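Local atomic coordinates of hydrolase (Bacteroides thetaiotaomicron, PDB entry 2OBB), a protein that binds a magnesium ion and is probably a hydrolase of the haloacid dehalogenase (HAD) type, though its substrate is not known. Residues A[6-10]-A[11-15]; A[31-34]-A[35-38]; A[97-100]-A[101-105]; A[107-110]-A[111-115]. All coordinates share one frame; numbering follows the deposited sequence. Where two conformers were deposited one is given.

Contacts 1 and 3 share one magnesium ion: 6-15 supplies Asp9 and the carbonyl of Asp11, 97-105 supplies Asp97, and three waters complete the shell. Their centres lie about 11 Å apart, and Thr13 OG1 sits 3.1 Å from Asp97 N. Contacts 2 and 4 lie within the neighbouring helices 29-38 and 106-115, with centres about 11 Å apart; Leu35 CD2 comes 3.6 Å from Tyr110 CZ. Both helices reach back to the metal-binding loops. Ile14 CD1 of contact 1 packs 3.7 Å from Leu33 CD1 of contact 2, and Ile103 CD1 of contact 3 lies 3.9 Å from Ile109 CD1 of contact 4. The side chain of Leu33 is about 12 Å from the ion, that of Ile109 about 11 Å.

Contact 1 of 4, residues A[6-10]-A[11-15]; sequences IAVDF and DGTIV. With MG (magnesium ion), chain B.
The magnesium site at the end of strand 5-8 is built by Asp9 and the turn that follows it. Asp9 OD2 binds the ion at 2.1 Å and Asp11 lends its backbone O at 1.9 Å; Asp97 and three waters complete the shell. Thr13 OG1 donates to Asp9 OD2 over 2.7 Å, using its anti lone pair. Asp9, Asp11 and Thr13 fit the DxDx(T/V) motif of HAD-type phosphatases, consistent with the hydrolase name. Asp11 points its carboxylate away from the metal, to a salt bridge with Arg49, while water 1 links Asp11 OD2 to Asp9 OD1, which also forms a salt bridge with Lys88 of the second subunit. Phe10 O holds the turn: Ile14 N donates to it in the carbonyl plane at 2.8 Å, and Thr13 N comes in from 45° above that plane at 3.1 Å. A chi1 of -174° sets Phe10 CG opposite the backbone N and lays the ring against Val15 and Ile14: Val15 CG2 rests over one face, 4.0 Å from the centroid, and Ile14 CB lies 4.0 Å from Phe10 CD1. Replacing Phe10 by alanine would probably open a gap beside Ile14 and deprive Val15 CG2 of its CH-pi partner.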
ATOM      1  N   ILE A   6       1.209   7.742  -8.476  1.00 61.09           N
ATOM      2  CA  ILE A   6       1.050   7.631  -7.035  1.00 59.34           C
ATOM      3  C   ILE A   6      -0.372   7.162  -6.756  1.00 59.73           C
ATOM      4  O   ILE A   6      -1.323   7.827  -7.196  1.00 58.85           O
ATOM      5  CB  ILE A   6       1.287   8.994  -6.398  1.00 59.17           C
ATOM      6  CG1 ILE A   6       2.701   9.506  -6.783  1.00 59.29           C
ATOM      7  CG2 ILE A   6       1.096   8.937  -4.893  1.00 58.65           C
ATOM      8  CD1 ILE A   6       3.025  10.860  -6.283  1.00 58.61           C
ATOM      9  N   ALA A   7      -0.516   6.034  -6.038  1.00 59.06           N
ATOM     10  CA  ALA A   7      -1.815   5.571  -5.585  1.00 60.56           C
ATOM     11  C   ALA A   7      -2.125   6.218  -4.246  1.00 61.16           C
ATOM     12  O   ALA A   7      -1.319   6.132  -3.333  1.00 62.19           O
ATOM     13  CB  ALA A   7      -1.817   4.063  -5.444  1.00 59.55           C
ATOM     14  N   VAL A   8      -3.276   6.868  -4.123  1.00 61.67           N
ATOM     15  CA  VAL A   8      -3.619   7.519  -2.865  1.00 61.98           C
ATOM     16  C   VAL A   8      -4.913   6.976  -2.293  1.00 61.78           C
ATOM     17  O   VAL A   8      -5.976   6.992  -2.946  1.00 61.93           O
ATOM     18  CB  VAL A   8      -3.698   9.078  -2.980  1.00 62.42           C
ATOM     19  CG1 VAL A   8      -3.715   9.749  -1.545  1.00 61.31           C
ATOM     20  CG2 VAL A   8      -2.537   9.615  -3.811  1.00 65.00           C
ATOM     21  N   ASP A   9      -4.830   6.515  -1.053  1.00 62.24           N
ATOM     22  CA  ASP A   9      -6.011   6.033  -0.359  1.00 62.85           C
ATOM     23  C   ASP A   9      -6.922   7.216  -0.034  1.00 62.67           C
ATOM     24  O   ASP A   9      -6.488   8.364  -0.069  1.00 62.16           O
ATOM     25  CB  ASP A   9      -5.584   5.297   0.890  1.00 63.22           C
ATOM     26  CG  ASP A   9      -6.740   4.862   1.730  1.00 64.27           C
ATOM     27  OD1 ASP A   9      -7.623   4.179   1.200  1.00 67.80           O
ATOM     28  OD2 ASP A   9      -6.752   5.169   2.943  1.00 65.19           O
ATOM     29  N   PHE A  10      -8.190   6.946   0.261  1.00 62.49           N
ATOM     30  CA  PHE A  10      -9.070   8.021   0.617  1.00 61.45           C
ATOM     31  C   PHE A  10      -9.287   8.117   2.131  1.00 61.86           C
ATOM     32  O   PHE A  10      -8.760   9.061   2.762  1.00 62.06           O
ATOM     33  CB  PHE A  10     -10.395   7.918  -0.138  1.00 61.10           C
ATOM     34  CG  PHE A  10     -11.310   9.090   0.082  1.00 59.93           C
ATOM     35  CD1 PHE A  10     -10.952  10.369  -0.356  1.00 58.94           C
ATOM     36  CD2 PHE A  10     -12.551   8.918   0.697  1.00 60.01           C
ATOM     37  CE1 PHE A  10     -11.817  11.469  -0.177  1.00 58.26           C
ATOM     38  CE2 PHE A  10     -13.424  10.024   0.885  1.00 56.42           C
ATOM     39  CZ  PHE A  10     -13.051  11.291   0.447  1.00 58.23           C
ATOM     40  N   ASP A  11     -10.046   7.170   2.712  1.00 60.07           N
ATOM     41  CA  ASP A  11     -10.390   7.250   4.135  1.00 60.11           C
ATOM     42  C   ASP A  11      -9.201   7.028   5.078  1.00 60.06           C
ATOM     43  O   ASP A  11      -8.507   5.994   5.011  1.00 59.20           O
ATOM     44  CB  ASP A  11     -11.510   6.282   4.499  1.00 60.61           C
ATOM     45  CG  ASP A  11     -12.713   6.413   3.594  1.00 61.73           C
ATOM     46  OD1 ASP A  11     -13.552   7.313   3.818  1.00 63.67           O
ATOM     47  OD2 ASP A  11     -12.818   5.599   2.654  1.00 63.39           O
ATOM     48  N   GLY A  12      -8.984   7.999   5.964  1.00 58.92           N
ATOM     49  CA  GLY A  12      -7.860   7.964   6.892  1.00 58.42           C
ATOM     50  C   GLY A  12      -6.597   8.562   6.289  1.00 58.38           C
ATOM     51  O   GLY A  12      -5.596   8.722   6.980  1.00 57.85           O
ATOM     52  N   THR A  13      -6.649   8.877   4.994  1.00 57.76           N
ATOM     53  CA  THR A  13      -5.504   9.376   4.259  1.00 57.62           C
ATOM     54  C   THR A  13      -5.699  10.805   3.765  1.00 57.97           C
ATOM     55  O   THR A  13      -4.866  11.659   4.018  1.00 57.25           O
ATOM     56  CB  THR A  13      -5.173   8.460   3.051  1.00 57.49           C
ATOM     57  OG1 THR A  13      -4.980   7.123   3.516  1.00 58.77           O
ATOM     58  CG2 THR A  13      -3.899   8.922   2.315  1.00 55.81           C
ATOM     59  N   ILE A  14      -6.777  11.036   3.007  1.00 58.56           N
ATOM     60  CA  ILE A  14      -7.144  12.357   2.512  1.00 58.15           C
ATOM     61  C   ILE A  14      -8.150  13.007   3.490  1.00 58.98           C
ATOM     62  O   ILE A  14      -8.124  14.234   3.702  1.00 58.34           O
ATOM     63  CB  ILE A  14      -7.748  12.270   1.069  1.00 58.97           C
ATOM     64  CG1 ILE A  14      -6.687  11.829   0.041  1.00 58.14           C
ATOM     65  CG2 ILE A  14      -8.343  13.619   0.616  1.00 57.03           C
ATOM     66  CD1 ILE A  14      -7.222  11.650  -1.365  1.00 57.24           C
ATOM     67  N   VAL A  15      -9.050  12.177   4.062  1.00 59.25           N
ATOM     68  CA  VAL A  15     -10.000  12.635   5.084  1.00 59.21           C
ATOM     69  C   VAL A  15      -9.890  11.775   6.330  1.00 59.75           C
ATOM     70  O   VAL A  15      -9.434  10.646   6.240  1.00 58.58           O
ATOM     71  CB  VAL A  15     -11.464  12.609   4.577  1.00 59.28           C
ATOM     72  CG1 VAL A  15     -11.655  13.640   3.500  1.00 58.41           C
ATOM     73  CG2 VAL A  15     -11.860  11.195   4.068  1.00 59.52           C
TER
HETATM   74 MG    MG B 201      -7.511   4.403   4.742  1.00 48.02          MG
HETATM   75  O   HOH W   1     -10.628   4.713   1.198  1.00 43.20           O
HETATM   76  O   HOH W   2      -8.989   3.385   3.821  1.00 46.67           O
HETATM   77  O   HOH W   3      -6.404   2.734   4.023  1.00 41.81           O
HETATM   78  O   HOH W   4      -7.994   3.636   6.654  1.00 41.87           O

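Contact 2 of 4, residues A[31-34]-A[35-38]; sequences ETLK and LLQQ
Leu33 and Leu36 stand one helical turn apart on the buried side of helix 29-38, and their methyls approach without pressing hard: Leu33 CD2 to Leu36 CD1 is 4.3 Å. Both chains have CG anti to the carbonyl carbon (chi1 -75° and -71°), which for Leu36 brings CG to 3.4 Å from Thr32 O. The closest packing is therefore side chain against backbone, with Leu36 CB also 3.3 Å from Leu33 O. Beneath it run four successive i to i+4 bonds. Gln37 N to Leu33 O is the straightest at the hydrogen, 169°, whereas Leu36 N reaches Thr32 O from 25° off the carbonyl plane. Thr32 turns its hydroxyl back along the helix to bond Phe28 O.

The other side is looser. Lys34 and Gln37 pass each other at a slant, and Gln37 OE1 stays 4.1 Å from Lys34 CG. Their polar ends turn to other partners: the bent lysine chain takes NZ to Arg64 O, and Gln37 NE2 bonds Glu67 O. Glu31 and Gln38 extend from the exposed side, and Gln38 has two deposited conformers.

On the inner side Leu33 meets Leu43 of strand 42-45 and Ile14 of the metal-binding loop. A separate flank, formed by Thr32 and Leu35, touches Tyr110 of helix 106-115. This is the connecting helix of a beta-alpha-beta crossover, joining strands 5-8 and 42-45 of the parallel sheet, as in the Rossmann-like core of HAD-type proteins.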
ATOM      1  N   GLU A  31      -4.416  20.216  -1.108  1.00 57.10           N
ATOM      2  CA  GLU A  31      -3.347  21.073  -1.533  1.00 58.04           C
ATOM      3  C   GLU A  31      -2.013  20.357  -1.848  1.00 57.54           C
ATOM      4  O   GLU A  31      -1.354  20.707  -2.818  1.00 57.71           O
ATOM      5  CB  GLU A  31      -3.172  22.159  -0.488  1.00 57.88           C
ATOM      6  CG  GLU A  31      -1.859  22.834  -0.509  1.00 61.73           C
ATOM      7  CD  GLU A  31      -1.804  23.926   0.531  1.00 67.80           C
ATOM      8  OE1 GLU A  31      -2.906  24.417   0.920  1.00 68.97           O
ATOM      9  OE2 GLU A  31      -0.667  24.272   0.958  1.00 69.76           O
ATOM     10  N   THR A  32      -1.603  19.390  -1.027  1.00 57.68           N
ATOM     11  CA  THR A  32      -0.290  18.741  -1.213  1.00 57.79           C
ATOM     12  C   THR A  32      -0.350  17.861  -2.469  1.00 58.59           C
ATOM     13  O   THR A  32       0.606  17.782  -3.258  1.00 58.03           O
ATOM     14  CB  THR A  32       0.158  17.906   0.057  1.00 57.21           C
ATOM     15  OG1 THR A  32       0.214  18.776   1.203  1.00 57.45           O
ATOM     16  CG2 THR A  32       1.542  17.252  -0.132  1.00 56.48           C
ATOM     17  N   LEU A  33      -1.495  17.216  -2.640  1.00 58.81           N
ATOM     18  CA  LEU A  33      -1.707  16.371  -3.781  1.00 59.94           C
ATOM     19  C   LEU A  33      -1.714  17.227  -5.053  1.00 60.62           C
ATOM     20  O   LEU A  33      -1.080  16.871  -6.053  1.00 60.44           O
ATOM     21  CB  LEU A  33      -2.998  15.553  -3.614  1.00 59.28           C
ATOM     22  CG  LEU A  33      -2.956  14.377  -2.634  1.00 59.42           C
ATOM     23  CD1 LEU A  33      -4.377  13.802  -2.354  1.00 56.60           C
ATOM     24  CD2 LEU A  33      -2.024  13.284  -3.141  1.00 59.62           C
ATOM     25  N   LYS A  34      -2.382  18.379  -5.006  1.00 61.55           N
ATOM     26  CA  LYS A  34      -2.374  19.273  -6.173  1.00 62.10           C
ATOM     27  C   LYS A  34      -0.966  19.742  -6.474  1.00 62.18           C
ATOM     28  O   LYS A  34      -0.552  19.779  -7.631  1.00 62.86           O
ATOM     29  CB  LYS A  34      -3.313  20.446  -5.996  1.00 61.92           C
ATOM     30  CG  LYS A  34      -4.762  20.068  -6.320  1.00 63.30           C
ATOM     31  CD  LYS A  34      -5.738  20.730  -5.378  1.00 66.19           C
ATOM     32  CE  LYS A  34      -6.009  22.183  -5.699  1.00 68.20           C
ATOM     33  NZ  LYS A  34      -6.898  22.808  -4.643  1.00 71.12           N
ATOM     34  N   LEU A  35      -0.219  20.086  -5.436  1.00 61.94           N
ATOM     35  CA  LEU A  35       1.174  20.445  -5.641  1.00 62.44           C
ATOM     36  C   LEU A  35       1.899  19.309  -6.356  1.00 61.98           C
ATOM     37  O   LEU A  35       2.670  19.575  -7.250  1.00 62.50           O
ATOM     38  CB  LEU A  35       1.866  20.826  -4.332  1.00 62.35           C
ATOM     39  CG  LEU A  35       3.309  21.321  -4.386  1.00 65.09           C
ATOM     40  CD1 LEU A  35       3.535  22.380  -5.487  1.00 65.62           C
ATOM     41  CD2 LEU A  35       3.633  21.901  -3.020  1.00 66.98           C
ATOM     42  N   LEU A  36       1.641  18.053  -5.978  1.00 61.82           N
ATOM     43  CA  LEU A  36       2.296  16.890  -6.632  1.00 61.54           C
ATOM     44  C   LEU A  36       1.970  16.747  -8.135  1.00 61.59           C
ATOM     45  O   LEU A  36       2.846  16.475  -8.945  1.00 60.30           O
ATOM     46  CB  LEU A  36       1.990  15.579  -5.876  1.00 60.95           C
ATOM     47  CG  LEU A  36       2.669  15.430  -4.496  1.00 60.14           C
ATOM     48  CD1 LEU A  36       2.106  14.253  -3.713  1.00 56.63           C
ATOM     49  CD2 LEU A  36       4.210  15.340  -4.592  1.00 60.60           C
ATOM     50  N   GLN A  37       0.693  16.921  -8.474  1.00 62.02           N
ATOM     51  CA  GLN A  37       0.239  17.056  -9.860  1.00 63.05           C
ATOM     52  C   GLN A  37       0.934  18.168 -10.638  1.00 63.38           C
ATOM     53  O   GLN A  37       1.305  17.956 -11.795  1.00 63.47           O
ATOM     54  CB  GLN A  37      -1.255  17.329  -9.916  1.00 62.46           C
ATOM     55  CG  GLN A  37      -2.067  16.212  -9.463  1.00 61.60           C
ATOM     56  CD  GLN A  37      -3.533  16.504  -9.656  1.00 64.42           C
ATOM     57  OE1 GLN A  37      -3.954  17.656  -9.538  1.00 64.11           O
ATOM     58  NE2 GLN A  37      -4.324  15.461  -9.971  1.00 62.61           N
ATOM     59  N   GLN A  38       1.093  19.338 -10.010  0.50 63.71           N
ATOM     60  CA  GLN A  38       1.836  20.453 -10.607  0.50 64.31           C
ATOM     61  C   GLN A  38       3.229  19.981 -10.982  0.50 64.74           C
ATOM     62  O   GLN A  38       3.785  20.407 -11.993  0.50 64.82           O
ATOM     63  CB  GLN A  38       1.967  21.640  -9.640  0.50 64.31           C
ATOM     64  CG  GLN A  38       2.153  22.992 -10.327  0.50 64.81           C
ATOM     65  CD  GLN A  38       3.382  23.786  -9.846  0.50 65.16           C
ATOM     66  OE1 GLN A  38       3.862  24.667 -10.560  0.50 65.56           O
ATOM     67  NE2 GLN A  38       3.887  23.475  -8.653  0.50 64.65           N
TER

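Contact 3 of 4, residues A[97-100]-A[101-105]; sequences DRNV and GGIPD. With MG (magnesium ion), chain B.
Ile103 lies against the backbone of Asp97 at the base of a loop that contains a type II beta turn, Asn99 to Gly102, between strand 93-95 and helix 106-115 of what is probably a HAD-like fold. Ile103 brings CG1 to 3.8 Å from Asp97 CA, and its CG2 branch goes the other way, to Asn99 ND2; the Asn99 and Ile103 side chains meet at a slant, and that amide also makes a weak bond to Phe94 O. Asp97 carries its carboxylate away from Ile103. Its CG sits between the backbone N and the carbonyl carbon (chi1 63°), which takes OD1 to the magnesium ion at 2.1 Å, where Asp9 and the Asp11 carbonyl also bind. The second oxygen, OD2, accepts from metal-bound water 4 at 2.6 Å. That water lies in the guanidinium plane of Arg98, at its edge, and accepts from NE; Arg98 NH1 bonds Ala91 O of the second subunit.

The turn closes through Gly102 N to Asn99 O, 2.9 Å long, with the donor tilted 30° from the carbonyl plane. Gly101, at phi 84°, would jam a beta carbon against Val100 O. Val100 itself packs on Met112 of the second subunit. Beyond the turn, water 5 joins the two sides of the loop, donating to Asp97 O and accepting from Ile103 N at 2.9 Å.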
ATOM      1  N   ASP A  97      -3.021   5.137   4.812  1.00 59.30           N
ATOM      2  CA  ASP A  97      -2.856   5.247   6.280  1.00 59.11           C
ATOM      3  C   ASP A  97      -2.670   3.869   6.888  1.00 58.03           C
ATOM      4  O   ASP A  97      -2.275   3.762   8.029  1.00 58.56           O
ATOM      5  CB  ASP A  97      -4.017   5.972   6.934  1.00 58.85           C
ATOM      6  CG  ASP A  97      -5.322   5.228   6.757  1.00 60.36           C
ATOM      7  OD1 ASP A  97      -5.684   4.941   5.596  1.00 58.13           O
ATOM      8  OD2 ASP A  97      -5.980   4.915   7.776  1.00 62.63           O
ATOM      9  N   ARG A  98      -2.932   2.814   6.116  1.00 57.26           N
ATOM     10  CA  ARG A  98      -2.730   1.440   6.606  1.00 56.67           C
ATOM     11  C   ARG A  98      -1.398   0.837   6.182  1.00 55.97           C
ATOM     12  O   ARG A  98      -1.136  -0.326   6.426  1.00 55.69           O
ATOM     13  CB  ARG A  98      -3.865   0.518   6.209  1.00 56.35           C
ATOM     14  CG  ARG A  98      -5.193   0.981   6.793  1.00 59.22           C
ATOM     15  CD  ARG A  98      -6.289   0.000   6.415  1.00 62.05           C
ATOM     16  NE  ARG A  98      -7.619   0.505   6.729  1.00 64.31           N
ATOM     17  CZ  ARG A  98      -8.695  -0.264   6.873  1.00 65.52           C
ATOM     18  NH1 ARG A  98      -8.627  -1.593   6.735  1.00 65.26           N
ATOM     19  NH2 ARG A  98      -9.844   0.306   7.169  1.00 66.04           N
ATOM     20  N   ASN A  99      -0.554   1.639   5.558  1.00 55.96           N
ATOM     21  CA  ASN A  99       0.843   1.241   5.362  1.00 55.73           C
ATOM     22  C   ASN A  99       1.507   0.974   6.689  1.00 55.80           C
ATOM     23  O   ASN A  99       1.322   1.714   7.666  1.00 55.95           O
ATOM     24  CB  ASN A  99       1.599   2.316   4.579  1.00 55.87           C
ATOM     25  CG  ASN A  99       1.183   2.364   3.104  1.00 55.76           C
ATOM     26  OD1 ASN A  99       0.457   1.502   2.634  1.00 56.37           O
ATOM     27  ND2 ASN A  99       1.620   3.369   2.403  1.00 52.97           N
ATOM     28  N   VAL A 100       2.266  -0.110   6.757  1.00 56.05           N
ATOM     29  CA  VAL A 100       2.952  -0.411   8.004  1.00 55.51           C
ATOM     30  C   VAL A 100       3.806   0.799   8.447  1.00 55.94           C
ATOM     31  O   VAL A 100       4.405   1.458   7.612  1.00 55.56           O
ATOM     32  CB  VAL A 100       3.753  -1.738   7.925  1.00 55.44           C
ATOM     33  CG1 VAL A 100       4.963  -1.604   7.023  1.00 54.99           C
ATOM     34  CG2 VAL A 100       4.150  -2.193   9.314  1.00 52.87           C
ATOM     35  N   GLY A 101       3.834   1.091   9.753  1.00 55.88           N
ATOM     36  CA  GLY A 101       4.531   2.263  10.265  1.00 55.60           C
ATOM     37  C   GLY A 101       3.712   3.542  10.212  1.00 56.02           C
ATOM     38  O   GLY A 101       4.093   4.534  10.824  1.00 56.69           O
ATOM     39  N   GLY A 102       2.561   3.499   9.535  1.00 55.75           N
ATOM     40  CA  GLY A 102       1.645   4.630   9.440  1.00 56.06           C
ATOM     41  C   GLY A 102       2.114   5.722   8.492  1.00 57.17           C
ATOM     42  O   GLY A 102       3.300   5.779   8.123  1.00 57.95           O
ATOM     43  N   ILE A 103       1.203   6.585   8.058  1.00 58.10           N
ATOM     44  CA  ILE A 103       1.635   7.734   7.233  1.00 58.91           C
ATOM     45  C   ILE A 103       1.834   9.005   8.047  1.00 59.39           C
ATOM     46  O   ILE A 103       1.087   9.265   9.004  1.00 58.96           O
ATOM     47  CB  ILE A 103       0.828   7.977   5.937  1.00 59.57           C
ATOM     48  CG1 ILE A 103      -0.651   8.316   6.233  1.00 57.40           C
ATOM     49  CG2 ILE A 103       1.089   6.759   4.812  1.00 59.06           C
ATOM     50  CD1 ILE A 103      -1.259   9.059   4.999  1.00 51.47           C
ATOM     51  N   PRO A 104       2.889   9.773   7.694  1.00 60.03           N
ATOM     52  CA  PRO A 104       3.212  10.970   8.465  1.00 58.96           C
ATOM     53  C   PRO A 104       2.350  12.082   7.875  1.00 58.26           C
ATOM     54  O   PRO A 104       1.587  11.846   6.949  1.00 57.49           O
ATOM     55  CB  PRO A 104       4.701  11.176   8.178  1.00 58.73           C
ATOM     56  CG  PRO A 104       4.879  10.603   6.780  1.00 59.42           C
ATOM     57  CD  PRO A 104       3.784   9.598   6.530  1.00 59.45           C
ATOM     58  N   ASP A 105       2.428  13.285   8.396  1.00 58.11           N
ATOM     59  CA  ASP A 105       1.595  14.299   7.800  1.00 57.43           C
ATOM     60  C   ASP A 105       2.101  14.682   6.402  1.00 56.02           C
ATOM     61  O   ASP A 105       3.268  14.384   6.001  1.00 55.74           O
ATOM     62  CB  ASP A 105       1.454  15.495   8.725  1.00 58.16           C
ATOM     63  CG  ASP A 105       2.771  16.082   9.095  1.00 61.23           C
ATOM     64  OD1 ASP A 105       3.576  16.329   8.173  1.00 62.14           O
ATOM     65  OD2 ASP A 105       2.992  16.323  10.312  1.00 67.82           O
TER
HETATM   66 MG    MG B 201      -7.511   4.403   4.742  1.00 48.02          MG
HETATM   67  O   HOH W   5      -1.209   5.916   9.424  1.00 52.66           O
HETATM   68  O   HOH W   4      -7.994   3.636   6.654  1.00 41.87           O
HETATM   69  O   HOH W   6       4.152   4.117   6.502  1.00 47.31           O
HETATM   70  O   HOH W   3      -6.404   2.734   4.023  1.00 41.81           O
HETATM   71  O   HOH W   2      -8.989   3.385   3.821  1.00 46.67           O

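Contact 4 of 4, residues A[107-110]-A[111-115]; sequences GIIY and EMIKE
Tyr110 and Lys114 run side by side along helix 106-115, pointing the same way. From Tyr110 CB, CG lies anti to the backbone N (chi1 -179°), and this sends the ring along the helix, with Lys114 CB over one of its faces. Further out, Tyr110 CZ meets Lys114 CD at 3.9 Å. At the tip, OH receives a weak hydrogen bond from Lys114 NZ, 3.3 Å away, but its stronger partner is Glu39 OE2, outside the two segments; Glu39 OE1 is also a long, weak ionic partner of Lys114 NZ. Replacing Tyr110 by alanine would probably leave Glu39 without its hydroxyl partner and the Lys114 chain without the ring it lies along.

Two of the other rows are apolar. Met112, a selenomethionine, crosses Ile108 obliquely, Met112 CG lying 3.8 Å from Ile108 CG2, then bends at chi3 (-55°) to bring CE to 3.5 Å from Ile109 CA. Ile109 and Ile113 lie side by side in the next row, Ile109 CG2 to Ile113 CD1 at 3.9 Å. Backbone bonds one turn long support these rows, the straightest being Glu111 N to Gly107 O at 176°. Glu111 directs its carboxylate to a salt bridge with Lys117.

Tyr110 also packs on Leu36 of helix 29-38, Ile109 and Ile113 cover Ile95 and Leu93 of strand 93-95, and Ile108 and Met112 lean on Ile122 of helix 119-123, while Ile113 also touches Val100 of the second subunit.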
ATOM      1  N   GLY A 107       3.038  17.370   4.932  1.00 53.75           N
ATOM      2  CA  GLY A 107       4.366  17.990   4.895  1.00 54.53           C
ATOM      3  C   GLY A 107       5.503  17.000   4.652  1.00 54.80           C
ATOM      4  O   GLY A 107       6.328  17.202   3.758  1.00 55.55           O
ATOM      5  N   ILE A 108       5.537  15.919   5.429  1.00 54.57           N
ATOM      6  CA  ILE A 108       6.604  14.963   5.332  1.00 54.58           C
ATOM      7  C   ILE A 108       6.435  14.086   4.093  1.00 54.71           C
ATOM      8  O   ILE A 108       7.416  13.768   3.435  1.00 54.11           O
ATOM      9  CB  ILE A 108       6.794  14.129   6.621  1.00 54.99           C
ATOM     10  CG1 ILE A 108       7.488  14.964   7.695  1.00 56.28           C
ATOM     11  CG2 ILE A 108       7.780  12.973   6.377  1.00 56.49           C
ATOM     12  CD1 ILE A 108       6.568  15.525   8.717  1.00 61.16           C
ATOM     13  N   ILE A 109       5.197  13.721   3.763  1.00 55.09           N
ATOM     14  CA  ILE A 109       4.939  12.970   2.552  1.00 55.37           C
ATOM     15  C   ILE A 109       5.563  13.720   1.380  1.00 57.20           C
ATOM     16  O   ILE A 109       6.328  13.145   0.598  1.00 58.05           O
ATOM     17  CB  ILE A 109       3.397  12.717   2.312  1.00 55.91           C
ATOM     18  CG1 ILE A 109       2.848  11.656   3.289  1.00 54.06           C
ATOM     19  CG2 ILE A 109       3.129  12.284   0.864  1.00 53.68           C
ATOM     20  CD1 ILE A 109       1.267  11.496   3.246  1.00 54.97           C
ATOM     21  N   TYR A 110       5.271  15.018   1.289  1.00 58.28           N
ATOM     22  CA  TYR A 110       5.794  15.859   0.229  1.00 59.08           C
ATOM     23  C   TYR A 110       7.331  15.928   0.192  1.00 59.87           C
ATOM     24  O   TYR A 110       7.956  15.687  -0.852  1.00 59.93           O
ATOM     25  CB  TYR A 110       5.187  17.250   0.327  1.00 59.33           C
ATOM     26  CG  TYR A 110       5.679  18.167  -0.756  1.00 60.07           C
ATOM     27  CD1 TYR A 110       5.237  18.026  -2.077  1.00 59.91           C
ATOM     28  CD2 TYR A 110       6.605  19.165  -0.466  1.00 59.64           C
ATOM     29  CE1 TYR A 110       5.718  18.868  -3.095  1.00 61.51           C
ATOM     30  CE2 TYR A 110       7.085  20.015  -1.458  1.00 62.35           C
ATOM     31  CZ  TYR A 110       6.642  19.866  -2.770  1.00 62.26           C
ATOM     32  OH  TYR A 110       7.122  20.735  -3.731  1.00 62.57           O
ATOM     33  N   GLU A 111       7.949  16.256   1.321  1.00 60.64           N
ATOM     34  CA  GLU A 111       9.417  16.226   1.394  1.00 62.13           C
ATOM     35  C   GLU A 111       9.996  14.879   0.938  1.00 63.20           C
ATOM     36  O   GLU A 111      10.992  14.840   0.225  1.00 64.01           O
ATOM     37  CB  GLU A 111       9.909  16.583   2.793  1.00 61.34           C
ATOM     38  CG  GLU A 111      11.389  16.402   3.002  1.00 62.09           C
ATOM     39  CD  GLU A 111      11.861  16.869   4.385  1.00 63.36           C
ATOM     40  OE1 GLU A 111      10.993  17.153   5.258  1.00 64.85           O
ATOM     41  OE2 GLU A 111      13.101  16.952   4.606  1.00 62.10           O
HETATM   42  N   MSE A 112       9.380  13.775   1.337  1.00 64.13           N
HETATM   43  CA  MSE A 112       9.917  12.449   0.991  1.00 66.05           C
HETATM   44  C   MSE A 112       9.906  12.193  -0.529  1.00 64.85           C
HETATM   45  O   MSE A 112      10.910  11.749  -1.105  1.00 64.45           O
HETATM   46  CB  MSE A 112       9.147  11.349   1.722  1.00 65.71           C
HETATM   47  CG  MSE A 112       9.258  11.402   3.227  1.00 67.67           C
HETATM   48 SE   MSE A 112       8.340   9.883   4.099  1.00 71.73          SE
HETATM   49  CE  MSE A 112       6.570   9.998   3.406  1.00 65.27           C
ATOM     50  N   ILE A 113       8.770  12.477  -1.163  1.00 64.41           N
ATOM     51  CA  ILE A 113       8.628  12.360  -2.614  1.00 64.29           C
ATOM     52  C   ILE A 113       9.584  13.318  -3.355  1.00 65.70           C
ATOM     53  O   ILE A 113      10.309  12.908  -4.282  1.00 65.54           O
ATOM     54  CB  ILE A 113       7.173  12.655  -3.039  1.00 63.83           C
ATOM     55  CG1 ILE A 113       6.237  11.674  -2.361  1.00 61.37           C
ATOM     56  CG2 ILE A 113       7.023  12.612  -4.533  1.00 61.52           C
ATOM     57  CD1 ILE A 113       4.808  11.899  -2.655  1.00 62.57           C
ATOM     58  N   LYS A 114       9.577  14.582  -2.922  1.00 66.20           N
ATOM     59  CA  LYS A 114      10.326  15.645  -3.568  1.00 66.87           C
ATOM     60  C   LYS A 114      11.829  15.457  -3.439  1.00 67.12           C
ATOM     61  O   LYS A 114      12.563  15.622  -4.407  1.00 67.32           O
ATOM     62  CB  LYS A 114       9.914  17.002  -2.980  1.00 67.40           C
ATOM     63  CG  LYS A 114      10.482  18.196  -3.717  1.00 68.15           C
ATOM     64  CD  LYS A 114       9.631  18.560  -4.928  1.00 72.44           C
ATOM     65  CE  LYS A 114      10.335  19.628  -5.773  1.00 74.68           C
ATOM     66  NZ  LYS A 114      10.116  20.980  -5.195  1.00 75.23           N
ATOM     67  N   GLU A 115      12.284  15.125  -2.238  1.00 67.31           N
ATOM     68  CA  GLU A 115      13.704  15.041  -1.953  1.00 67.63           C
ATOM     69  C   GLU A 115      14.220  13.604  -2.081  1.00 68.03           C
ATOM     70  O   GLU A 115      15.408  13.348  -1.849  1.00 68.73           O
ATOM     71  CB  GLU A 115      13.999  15.596  -0.559  1.00 67.31           C
ATOM     72  CG  GLU A 115      13.408  16.969  -0.281  1.00 68.56           C
ATOM     73  CD  GLU A 115      13.917  18.045  -1.241  1.00 71.03           C
ATOM     74  OE1 GLU A 115      15.152  18.090  -1.481  1.00 71.71           O
ATOM     75  OE2 GLU A 115      13.089  18.844  -1.753  1.00 69.99           O
TER